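Local coordinates for protein charybdin (Charybdis maritima, PDB 2B7U) that belongs to the ribosome-inactivating proteins, a family known mostly from plants that combines a mixed beta sheet with a largely helical region, at residues W38-V43 with M208-N213; T169-I174 with N238-V243; K200-F205 with I242-P247. One frame throughout, in Å; residues are numbered along the deposited sequence. Where two conformers were deposited one is given.

Contact 1: residues W38-V43 with M208-N213; sequences WYLHGV and MILKSN
Ile209 meets Leu40 where a tight beta hairpin leans on a helix. The hairpin pairs strands 38-40 and 43-45 through a type I' turn from Leu40 to Val43, and the helix is 202-214, part of the ribosome-inactivating protein fold. Strand 38-40 runs almost perpendicular to helical segment 208-213, at 84°, with the axes 11.3 Å apart at closest approach, a separation bridged by the side chains of Trp38, Leu40, Ile209, Leu210 and Asn213. Ile209 contributes its short branch: CG2 lies 3.6 Å from Leu40 CD2, while Leu237 of helix 233-237 packs on the same isoleucine.

One residue on, Leu210 sends a single methyl, CD2, to two partners. It reaches Leu40 CD2 at 3.9 Å and, at the same distance, Trp38 CH2 at the far end of the indole, which it approaches obliquely. The indole extends toward the helix from a chi1 of 62°, which places CG between the backbone N and carbonyl carbon, and Val45 of the partner strand touches both Trp38 and Leu210.

Asn213 ends the segment at an exposed margin. With its CG turned anti to the backbone N (chi1 -167°), the amide is laid along Leu40, the two side chains running in opposite directions, and Leu40 CD1 lies 3.6 Å from both Asn213 OD1 and Asn213 ND2. The same CD1 also sits 3.7 Å above the plane of the His41 ring, toward the rim.

Contact 2: residues T169-I174 with N238-V243; sequences TRFVDI and NFLGIV
Phe171 and Leu240 face each other through a single backbone bridge, CA to CA 4.6 Å, at the junction where helix 151-170 gives way to helix 172-180. The tight side lies around Gly241. Its N-H donates to Arg170 O, the N to O distance being 2.8 Å, and the absence of a side chain lets Thr169 O come within 3.6 Å of Gly241 CA. Beyond it, the CG2 methyls of Thr169 and Ile242 lie side by side, among residues of helix 21-35. Phe171, with CG beside its backbone N (chi1 -69°), runs along Leu240 and brings CE1 to 3.9 Å from Leu240 CD1.

The other end is looser and wetter. Val172 N donates to Phe239 O at 3.1 Å, and a water gives a second hydrogen bond to that carbonyl. This water also donates to Asp173 OD2 and accepts from Asp173 N. Asp173 OD2 lies 3.3 Å from Phe239 CD2, approaching the ring obliquely, while Asp173 OD1 is hydrogen-bonded to a bound MES molecule. The two main-chain bonds probably fix the alignment here, whereas the Asp173 side is held through a water; Ile242 N is buried without a partner in the model.

Contact 3: residues K200-F205 with I242-P247; sequences KNWVRF and IVEQHP
Trp202 lies with its six-membered ring beneath Glu244, whose CB stands over the face in a CH-pi contact, 3.8 Å from the ring centroid and 23° off the normal. The approach is offset toward the rim, and the two side chains cross at about a right angle; Trp202 CH2, at 3.5 Å, is the ring atom nearest to Glu244 CB. At the edge of the indole a different interaction takes over. Trp202 NE1 donates to Ile242 O at 2.9 Å in a fairly straight bond (164° at the hydrogen), the acceptor lying in the ring plane.

Trp202 begins helix 202-214. Across the start of that helix is laid the irregular segment 242-247, from the C-terminal part of this ribosome-inactivating protein. Around them the indole also meets Arg170 in a cation-pi contact and the Phe171 ring at a steep angle, and Ser206 OG of the same helix is hydrogen-bonded to Glu244 N.

From CB the glutamate chain runs on extended, its CG anti to the backbone N (chi1 -161°), and this carries the carboxylate past the ring to Val203. There Glu244 OE1 rests 3.5 Å from Val203 CG1, while Glu244 OE2 stays on the CB side of the indole, beyond the rim, 3.7 Å from Trp202 CZ3. A water donates one hydrogen bond to Glu244 OE1 at 2.8 Å and the other to Val203 O at 2.7 Å.

In the fold
Contacts 2 and 3 share the irregular chain that follows helix 233-237, with Ile242 and Val243 common to both and centres 11 Å apart. Contact 1 joins them through helix 202-214, which it has in common with contact 3, and through its packing on that chain; the centres of contacts 1 and 3 lie 10 Å apart. Leu210 CG is 3.9 Å from CG1 of Val243, the valine shared by contacts 2 and 3, and Leu210 CD1 is 3.3 Å from Glu244 O. Contacts 2 and 3 also touch where Phe171 CZ comes 3.6 Å from Trp202 CB. A bound MES, probably from the crystallisation liquor, lies beside contact 2, about 3 Å from the Asp173 side chain.

Contact 1: residues W38-V43 with M208-N213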
loop_
_atom_site.group_PDB
_atom_site.type_symbol
_atom_site.label_atom_id
_atom_site.label_comp_id
_atom_site.label_asym_id
_atom_site.label_seq_id
_atom_site.Cartn_x
_atom_site.Cartn_y
_atom_site.Cartn_z
ATOM N N TRP A 38 -3.932 -16.308 5.055
ATOM C CA TRP A 38 -4.814 -17.326 4.513
ATOM C C TRP A 38 -5.358 -16.780 3.220
ATOM O O TRP A 38 -4.929 -15.716 2.782
ATOM C CB TRP A 38 -5.952 -17.662 5.435
ATOM C CG TRP A 38 -6.917 -16.493 5.760
ATOM C CD1 TRP A 38 -6.618 -15.402 6.519
ATOM C CD2 TRP A 38 -8.318 -16.361 5.401
ATOM N NE1 TRP A 38 -7.722 -14.581 6.631
ATOM C CE2 TRP A 38 -8.775 -15.145 5.951
ATOM C CE3 TRP A 38 -9.218 -17.132 4.643
ATOM C CZ2 TRP A 38 -10.112 -14.702 5.789
ATOM C CZ3 TRP A 38 -10.519 -16.669 4.459
ATOM C CH2 TRP A 38 -10.960 -15.485 5.063
ATOM N N TYR A 39 -6.201 -17.593 2.562
ATOM C CA TYR A 39 -6.635 -17.300 1.198
ATOM C C TYR A 39 -8.133 -17.472 1.047
ATOM O O TYR A 39 -8.745 -18.388 1.598
ATOM C CB TYR A 39 -5.897 -18.193 0.181
ATOM C CG TYR A 39 -4.456 -17.862 0.046
ATOM C CD1 TYR A 39 -3.494 -18.406 0.922
ATOM C CD2 TYR A 39 -4.008 -17.040 -0.982
ATOM C CE1 TYR A 39 -2.143 -18.097 0.791
ATOM C CE2 TYR A 39 -2.660 -16.726 -1.121
ATOM C CZ TYR A 39 -1.730 -17.255 -0.225
ATOM O OH TYR A 39 -0.402 -16.939 -0.377
ATOM N N LEU A 40 -8.728 -16.579 0.263
ATOM C CA LEU A 40 -10.099 -16.630 -0.088
ATOM C C LEU A 40 -10.229 -16.687 -1.622
ATOM O O LEU A 40 -9.884 -15.733 -2.283
ATOM C CB LEU A 40 -10.804 -15.388 0.455
ATOM C CG LEU A 40 -12.272 -15.347 0.057
ATOM C CD1 LEU A 40 -13.012 -16.553 0.529
ATOM C CD2 LEU A 40 -12.984 -14.072 0.537
ATOM N N HIS A 41 -10.641 -17.802 -2.188
ATOM C CA HIS A 41 -10.770 -17.954 -3.643
ATOM C C HIS A 41 -9.497 -17.546 -4.362
ATOM O O HIS A 41 -9.538 -16.878 -5.406
ATOM C CB HIS A 41 -11.983 -17.206 -4.174
ATOM C CG HIS A 41 -13.243 -17.656 -3.530
ATOM N ND1 HIS A 41 -14.181 -16.795 -2.996
ATOM C CD2 HIS A 41 -13.666 -18.902 -3.238
ATOM C CE1 HIS A 41 -15.158 -17.505 -2.454
ATOM N NE2 HIS A 41 -14.864 -18.785 -2.582
ATOM N N GLY A 42 -8.381 -17.952 -3.791
ATOM C CA GLY A 42 -7.052 -17.722 -4.343
ATOM C C GLY A 42 -6.427 -16.378 -4.047
ATOM O O GLY A 42 -5.275 -16.139 -4.440
ATOM N N VAL A 43 -7.166 -15.506 -3.364
ATOM C CA VAL A 43 -6.667 -14.173 -3.042
ATOM C C VAL A 43 -6.209 -14.113 -1.574
ATOM O O VAL A 43 -6.960 -14.500 -0.659
ATOM C CB VAL A 43 -7.674 -13.065 -3.419
ATOM C CG1 VAL A 43 -9.026 -13.390 -2.975
ATOM C CG2 VAL A 43 -7.204 -11.672 -2.924
ATOM N N MET A 208 -16.692 -5.852 2.936
ATOM C CA MET A 208 -17.850 -6.457 2.251
ATOM C C MET A 208 -17.586 -7.900 1.823
ATOM O O MET A 208 -18.464 -8.783 1.896
ATOM C CB MET A 208 -18.246 -5.669 0.990
ATOM C CG MET A 208 -18.718 -4.300 1.239
ATOM S SD MET A 208 -18.938 -3.442 -0.348
ATOM C CE MET A 208 -19.107 -1.808 0.286
ATOM N N ILE A 209 -16.390 -8.136 1.305
ATOM C CA ILE A 209 -15.988 -9.465 0.795
ATOM C C ILE A 209 -15.885 -10.468 1.940
ATOM O O ILE A 209 -16.489 -11.547 1.868
ATOM C CB ILE A 209 -14.675 -9.370 0.028
ATOM C CG1 ILE A 209 -14.916 -8.589 -1.280
ATOM C CG2 ILE A 209 -14.098 -10.756 -0.280
ATOM C CD1 ILE A 209 -13.653 -8.051 -1.852
ATOM N N LEU A 210 -15.175 -10.128 3.012
ATOM C CA LEU A 210 -15.026 -11.078 4.113
ATOM C C LEU A 210 -16.335 -11.249 4.887
ATOM O O LEU A 210 -16.642 -12.340 5.338
ATOM C CB LEU A 210 -13.916 -10.653 5.053
ATOM C CG LEU A 210 -12.529 -10.697 4.447
ATOM C CD1 LEU A 210 -11.505 -10.438 5.523
ATOM C CD2 LEU A 210 -12.257 -12.041 3.768
ATOM N N LYS A 211 -17.109 -10.181 5.045
ATOM C CA LYS A 211 -18.386 -10.325 5.753
ATOM C C LYS A 211 -19.333 -11.179 4.917
ATOM O O LYS A 211 -20.101 -12.002 5.479
ATOM C CB LYS A 211 -18.973 -8.953 6.154
ATOM C CG LYS A 211 -19.956 -9.049 7.305
ATOM C CD LYS A 211 -19.315 -9.258 8.639
ATOM C CE LYS A 211 -20.372 -9.301 9.735
ATOM N NZ LYS A 211 -19.786 -9.557 11.059
ATOM N N SER A 212 -19.318 -11.033 3.588
ATOM C CA SER A 212 -20.122 -11.883 2.710
ATOM C C SER A 212 -19.745 -13.361 2.878
ATOM O O SER A 212 -20.630 -14.229 2.917
ATOM C CB SER A 212 -19.979 -11.481 1.248
ATOM O OG SER A 212 -20.653 -10.256 1.032
ATOM N N ASN A 213 -18.455 -13.655 2.983
ATOM C CA ASN A 213 -17.989 -15.040 3.121
ATOM C C ASN A 213 -18.358 -15.636 4.472
ATOM O O ASN A 213 -18.600 -16.830 4.573
ATOM C CB ASN A 213 -16.475 -15.098 2.906
ATOM C CG ASN A 213 -15.930 -16.526 2.717
ATOM O OD1 ASN A 213 -16.305 -17.221 1.793
ATOM N ND2 ASN A 213 -14.984 -16.910 3.553
#

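Contact 2: residues T169-I174 with N238-V243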
loop_
_atom_site.group_PDB
_atom_site.type_symbol
_atom_site.label_atom_id
_atom_site.label_comp_id
_atom_site.label_asym_id
_atom_site.label_seq_id
_atom_site.Cartn_x
_atom_site.Cartn_y
_atom_site.Cartn_z
ATOM N N THR A 169 -0.154 -3.445 -4.748
ATOM C CA THR A 169 -0.322 -4.707 -4.025
ATOM C C THR A 169 -1.808 -4.949 -3.731
ATOM O O THR A 169 -2.326 -6.044 -3.943
ATOM C CB THR A 169 0.520 -4.697 -2.749
ATOM O OG1 THR A 169 1.916 -4.695 -3.124
ATOM C CG2 THR A 169 0.273 -5.885 -1.873
ATOM N N ARG A 170 -2.501 -3.895 -3.354
ATOM C CA ARG A 170 -3.942 -4.005 -3.035
ATOM C C ARG A 170 -4.833 -4.296 -4.237
ATOM O O ARG A 170 -5.859 -4.956 -4.073
ATOM C CB ARG A 170 -4.425 -2.742 -2.356
ATOM C CG ARG A 170 -3.855 -2.417 -0.995
ATOM C CD ARG A 170 -4.298 -1.021 -0.570
ATOM N NE ARG A 170 -3.919 -0.731 0.808
ATOM C CZ ARG A 170 -3.326 0.386 1.223
ATOM N NH1 ARG A 170 -3.067 1.372 0.376
ATOM N NH2 ARG A 170 -3.035 0.540 2.499
ATOM N N PHE A 171 -4.520 -3.763 -5.417
ATOM C CA PHE A 171 -5.436 -3.835 -6.572
ATOM C C PHE A 171 -4.788 -4.326 -7.842
ATOM O O PHE A 171 -3.787 -3.783 -8.289
ATOM C CB PHE A 171 -6.064 -2.470 -6.841
ATOM C CG PHE A 171 -7.041 -2.039 -5.771
ATOM C CD1 PHE A 171 -8.309 -2.587 -5.742
ATOM C CD2 PHE A 171 -6.682 -1.126 -4.812
ATOM C CE1 PHE A 171 -9.198 -2.189 -4.757
ATOM C CE2 PHE A 171 -7.568 -0.736 -3.822
ATOM C CZ PHE A 171 -8.827 -1.263 -3.806
ATOM N N VAL A 172 -5.388 -5.349 -8.432
ATOM C CA VAL A 172 -4.935 -5.919 -9.692
ATOM C C VAL A 172 -4.778 -4.883 -10.791
ATOM O O VAL A 172 -3.752 -4.868 -11.487
ATOM C CB VAL A 172 -5.924 -7.053 -10.134
ATOM C CG1 VAL A 172 -5.574 -7.585 -11.525
ATOM C CG2 VAL A 172 -5.911 -8.178 -9.069
ATOM N N ASP A 173 -5.777 -4.033 -10.961
ATOM C CA ASP A 173 -5.815 -3.097 -12.107
ATOM C C ASP A 173 -4.747 -2.014 -11.948
ATOM O O ASP A 173 -4.234 -1.488 -12.946
ATOM C CB ASP A 173 -7.194 -2.447 -12.239
ATOM C CG ASP A 173 -8.255 -3.430 -12.668
ATOM O OD1 ASP A 173 -8.085 -4.027 -13.750
ATOM O OD2 ASP A 173 -9.227 -3.619 -11.912
ATOM N N ILE A 174 -4.424 -1.677 -10.704
ATOM C CA ILE A 174 -3.393 -0.675 -10.398
ATOM C C ILE A 174 -2.009 -1.257 -10.694
ATOM O O ILE A 174 -1.195 -0.611 -11.390
ATOM C CB ILE A 174 -3.523 -0.118 -8.961
ATOM C CG1 ILE A 174 -4.875 0.584 -8.817
ATOM C CG2 ILE A 174 -2.416 0.874 -8.667
ATOM C CD1 ILE A 174 -5.145 1.179 -7.464
ATOM N N ASN A 238 -12.440 -10.035 -7.509
ATOM C CA ASN A 238 -11.588 -10.079 -8.702
ATOM C C ASN A 238 -10.747 -8.817 -8.862
ATOM O O ASN A 238 -9.664 -8.855 -9.487
ATOM C CB ASN A 238 -12.441 -10.267 -9.951
ATOM C CG ASN A 238 -12.956 -11.696 -10.144
ATOM O OD1 ASN A 238 -13.871 -11.905 -10.953
ATOM N ND2 ASN A 238 -12.384 -12.683 -9.428
ATOM N N PHE A 239 -11.208 -7.698 -8.302
ATOM C CA PHE A 239 -10.425 -6.450 -8.333
ATOM C C PHE A 239 -9.270 -6.422 -7.339
ATOM O O PHE A 239 -8.315 -5.659 -7.538
ATOM C CB PHE A 239 -11.324 -5.236 -8.051
ATOM C CG PHE A 239 -12.274 -4.920 -9.161
ATOM C CD1 PHE A 239 -13.472 -5.612 -9.280
ATOM C CD2 PHE A 239 -11.957 -3.947 -10.110
ATOM C CE1 PHE A 239 -14.366 -5.332 -10.324
ATOM C CE2 PHE A 239 -12.857 -3.651 -11.149
ATOM C CZ PHE A 239 -14.063 -4.359 -11.241
ATOM N N LEU A 240 -9.356 -7.195 -6.259
ATOM C CA LEU A 240 -8.378 -7.082 -5.184
ATOM C C LEU A 240 -7.224 -8.056 -5.335
ATOM O O LEU A 240 -7.397 -9.212 -5.681
ATOM C CB LEU A 240 -9.016 -7.304 -3.804
ATOM C CG LEU A 240 -9.705 -6.070 -3.220
ATOM C CD1 LEU A 240 -10.921 -5.653 -4.017
ATOM C CD2 LEU A 240 -10.075 -6.205 -1.739
ATOM N N GLY A 241 -6.034 -7.559 -5.124
ATOM C CA GLY A 241 -4.845 -8.374 -5.037
ATOM C C GLY A 241 -4.605 -9.008 -3.689
ATOM O O GLY A 241 -3.923 -10.036 -3.568
ATOM N N ILE A 242 -5.106 -8.345 -2.648
ATOM C CA ILE A 242 -4.988 -8.797 -1.268
ATOM C C ILE A 242 -6.103 -8.099 -0.475
ATOM O O ILE A 242 -6.540 -7.004 -0.839
ATOM C CB ILE A 242 -3.529 -8.571 -0.715
ATOM C CG1 ILE A 242 -3.314 -9.358 0.590
ATOM C CG2 ILE A 242 -3.244 -7.100 -0.549
ATOM C CD1 ILE A 242 -1.883 -9.684 0.830
ATOM N N VAL A 243 -6.587 -8.763 0.560
ATOM C CA VAL A 243 -7.778 -8.353 1.303
ATOM C C VAL A 243 -7.461 -7.982 2.750
ATOM O O VAL A 243 -6.826 -8.768 3.441
ATOM C CB VAL A 243 -8.822 -9.497 1.287
ATOM C CG1 VAL A 243 -10.069 -9.061 1.979
ATOM C CG2 VAL A 243 -9.092 -9.961 -0.157
HETATM O O HOH W 1 -8.192 -3.737 -9.458
#

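Contact 3: residues K200-F205 with I242-P247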
loop_
_atom_site.group_PDB
_atom_site.type_symbol
_atom_site.label_atom_id
_atom_site.label_comp_id
_atom_site.label_asym_id
_atom_site.label_seq_id
_atom_site.Cartn_x
_atom_site.Cartn_y
_atom_site.Cartn_z
ATOM N N LYS A 200 -9.740 4.458 -2.549
ATOM C CA LYS A 200 -10.503 4.988 -1.418
ATOM C C LYS A 200 -11.425 3.968 -0.777
ATOM O O LYS A 200 -11.905 4.213 0.340
ATOM C CB LYS A 200 -11.254 6.254 -1.826
ATOM C CG LYS A 200 -10.416 7.548 -2.017
ATOM C CD LYS A 200 -8.910 7.389 -2.105
ATOM C CE LYS A 200 -8.240 7.325 -0.734
ATOM N NZ LYS A 200 -7.059 6.377 -0.696
ATOM N N ASN A 201 -11.655 2.848 -1.466
ATOM C CA ASN A 201 -12.665 1.853 -1.043
ATOM C C ASN A 201 -12.050 0.515 -0.617
ATOM O O ASN A 201 -12.777 -0.451 -0.394
ATOM C CB ASN A 201 -13.640 1.602 -2.182
ATOM C CG ASN A 201 -14.573 2.776 -2.410
ATOM O OD1 ASN A 201 -14.845 3.174 -3.562
ATOM N ND2 ASN A 201 -15.061 3.348 -1.329
ATOM N N TRP A 202 -10.727 0.410 -0.582
ATOM C CA TRP A 202 -10.097 -0.884 -0.235
ATOM C C TRP A 202 -10.582 -1.431 1.100
ATOM O O TRP A 202 -10.857 -2.609 1.212
ATOM C CB TRP A 202 -8.572 -0.791 -0.201
ATOM C CG TRP A 202 -7.861 -2.103 0.047
ATOM C CD1 TRP A 202 -7.857 -3.191 -0.760
ATOM C CD2 TRP A 202 -7.076 -2.432 1.188
ATOM N NE1 TRP A 202 -7.085 -4.196 -0.196
ATOM C CE2 TRP A 202 -6.579 -3.737 0.987
ATOM C CE3 TRP A 202 -6.696 -1.729 2.340
ATOM C CZ2 TRP A 202 -5.721 -4.360 1.903
ATOM C CZ3 TRP A 202 -5.837 -2.350 3.252
ATOM C CH2 TRP A 202 -5.360 -3.646 3.012
ATOM N N VAL A 203 -10.668 -0.568 2.093
ATOM C CA VAL A 203 -11.053 -0.995 3.433
ATOM C C VAL A 203 -12.507 -1.475 3.388
ATOM O O VAL A 203 -12.848 -2.557 3.899
ATOM C CB VAL A 203 -10.858 0.158 4.455
ATOM C CG1 VAL A 203 -11.472 -0.203 5.751
ATOM C CG2 VAL A 203 -9.388 0.466 4.590
ATOM N N ARG A 204 -13.380 -0.670 2.785
ATOM C CA ARG A 204 -14.809 -1.014 2.672
ATOM C C ARG A 204 -15.031 -2.285 1.831
ATOM O O ARG A 204 -15.803 -3.176 2.207
ATOM C CB ARG A 204 -15.566 0.133 2.029
ATOM C CG ARG A 204 -15.915 1.286 2.904
ATOM C CD ARG A 204 -17.244 1.903 2.386
ATOM N NE ARG A 204 -17.159 2.145 0.949
ATOM C CZ ARG A 204 -18.045 1.780 0.017
ATOM N NH1 ARG A 204 -19.192 1.172 0.304
ATOM N NH2 ARG A 204 -17.794 2.063 -1.248
ATOM N N PHE A 205 -14.377 -2.381 0.675
ATOM C CA PHE A 205 -14.503 -3.568 -0.173
ATOM C C PHE A 205 -13.983 -4.822 0.532
ATOM O O PHE A 205 -14.596 -5.903 0.424
ATOM C CB PHE A 205 -13.703 -3.378 -1.473
ATOM C CG PHE A 205 -14.281 -2.376 -2.454
ATOM C CD1 PHE A 205 -13.512 -1.974 -3.553
ATOM C CD2 PHE A 205 -15.551 -1.869 -2.328
ATOM C CE1 PHE A 205 -14.033 -1.091 -4.499
ATOM C CE2 PHE A 205 -16.067 -0.975 -3.286
ATOM C CZ PHE A 205 -15.299 -0.611 -4.355
ATOM N N ILE A 242 -5.106 -8.345 -2.648
ATOM C CA ILE A 242 -4.988 -8.797 -1.268
ATOM C C ILE A 242 -6.103 -8.099 -0.475
ATOM O O ILE A 242 -6.540 -7.004 -0.839
ATOM C CB ILE A 242 -3.529 -8.571 -0.715
ATOM C CG1 ILE A 242 -3.314 -9.358 0.590
ATOM C CG2 ILE A 242 -3.244 -7.100 -0.549
ATOM C CD1 ILE A 242 -1.883 -9.684 0.830
ATOM N N VAL A 243 -6.587 -8.763 0.560
ATOM C CA VAL A 243 -7.778 -8.353 1.303
ATOM C C VAL A 243 -7.461 -7.982 2.750
ATOM O O VAL A 243 -6.826 -8.768 3.441
ATOM C CB VAL A 243 -8.822 -9.497 1.287
ATOM C CG1 VAL A 243 -10.069 -9.061 1.979
ATOM C CG2 VAL A 243 -9.092 -9.961 -0.157
ATOM N N GLU A 244 -7.908 -6.813 3.221
ATOM C CA GLU A 244 -7.745 -6.451 4.624
ATOM C C GLU A 244 -8.675 -7.279 5.502
ATOM O O GLU A 244 -9.752 -7.633 5.058
ATOM C CB GLU A 244 -8.086 -4.967 4.811
ATOM C CG GLU A 244 -7.527 -4.421 6.067
ATOM C CD GLU A 244 -7.948 -3.021 6.358
ATOM O OE1 GLU A 244 -9.146 -2.737 6.307
ATOM O OE2 GLU A 244 -7.059 -2.195 6.706
ATOM N N GLN A 245 -8.285 -7.561 6.747
ATOM C CA GLN A 245 -9.103 -8.398 7.652
ATOM C C GLN A 245 -9.434 -7.649 8.935
ATOM O O GLN A 245 -8.714 -7.742 9.915
ATOM C CB GLN A 245 -8.375 -9.709 7.979
ATOM C CG GLN A 245 -9.273 -10.672 8.729
ATOM C CD GLN A 245 -8.638 -12.002 9.066
ATOM O OE1 GLN A 245 -9.369 -12.916 9.465
ATOM N NE2 GLN A 245 -7.303 -12.139 8.902
ATOM N N HIS A 246 -10.539 -6.913 8.922
ATOM C CA HIS A 246 -11.017 -6.211 10.101
ATOM C C HIS A 246 -11.615 -7.213 11.125
ATOM O O HIS A 246 -12.287 -8.165 10.746
ATOM C CB HIS A 246 -12.063 -5.177 9.679
ATOM C CG HIS A 246 -12.465 -4.247 10.777
ATOM N ND1 HIS A 246 -12.031 -2.940 10.849
ATOM C CD2 HIS A 246 -13.241 -4.446 11.863
ATOM C CE1 HIS A 246 -12.527 -2.377 11.936
ATOM N NE2 HIS A 246 -13.272 -3.265 12.563
ATOM N N PRO A 247 -11.337 -7.038 12.429
ATOM C CA PRO A 247 -11.902 -7.933 13.459
ATOM C C PRO A 247 -13.419 -8.122 13.436
ATOM O O PRO A 247 -13.907 -9.175 13.830
ATOM C CB PRO A 247 -11.495 -7.264 14.773
ATOM C CG PRO A 247 -10.272 -6.540 14.440
ATOM C CD PRO A 247 -10.422 -6.047 13.028
HETATM O O HOH W 2 -11.751 -3.796 6.088
#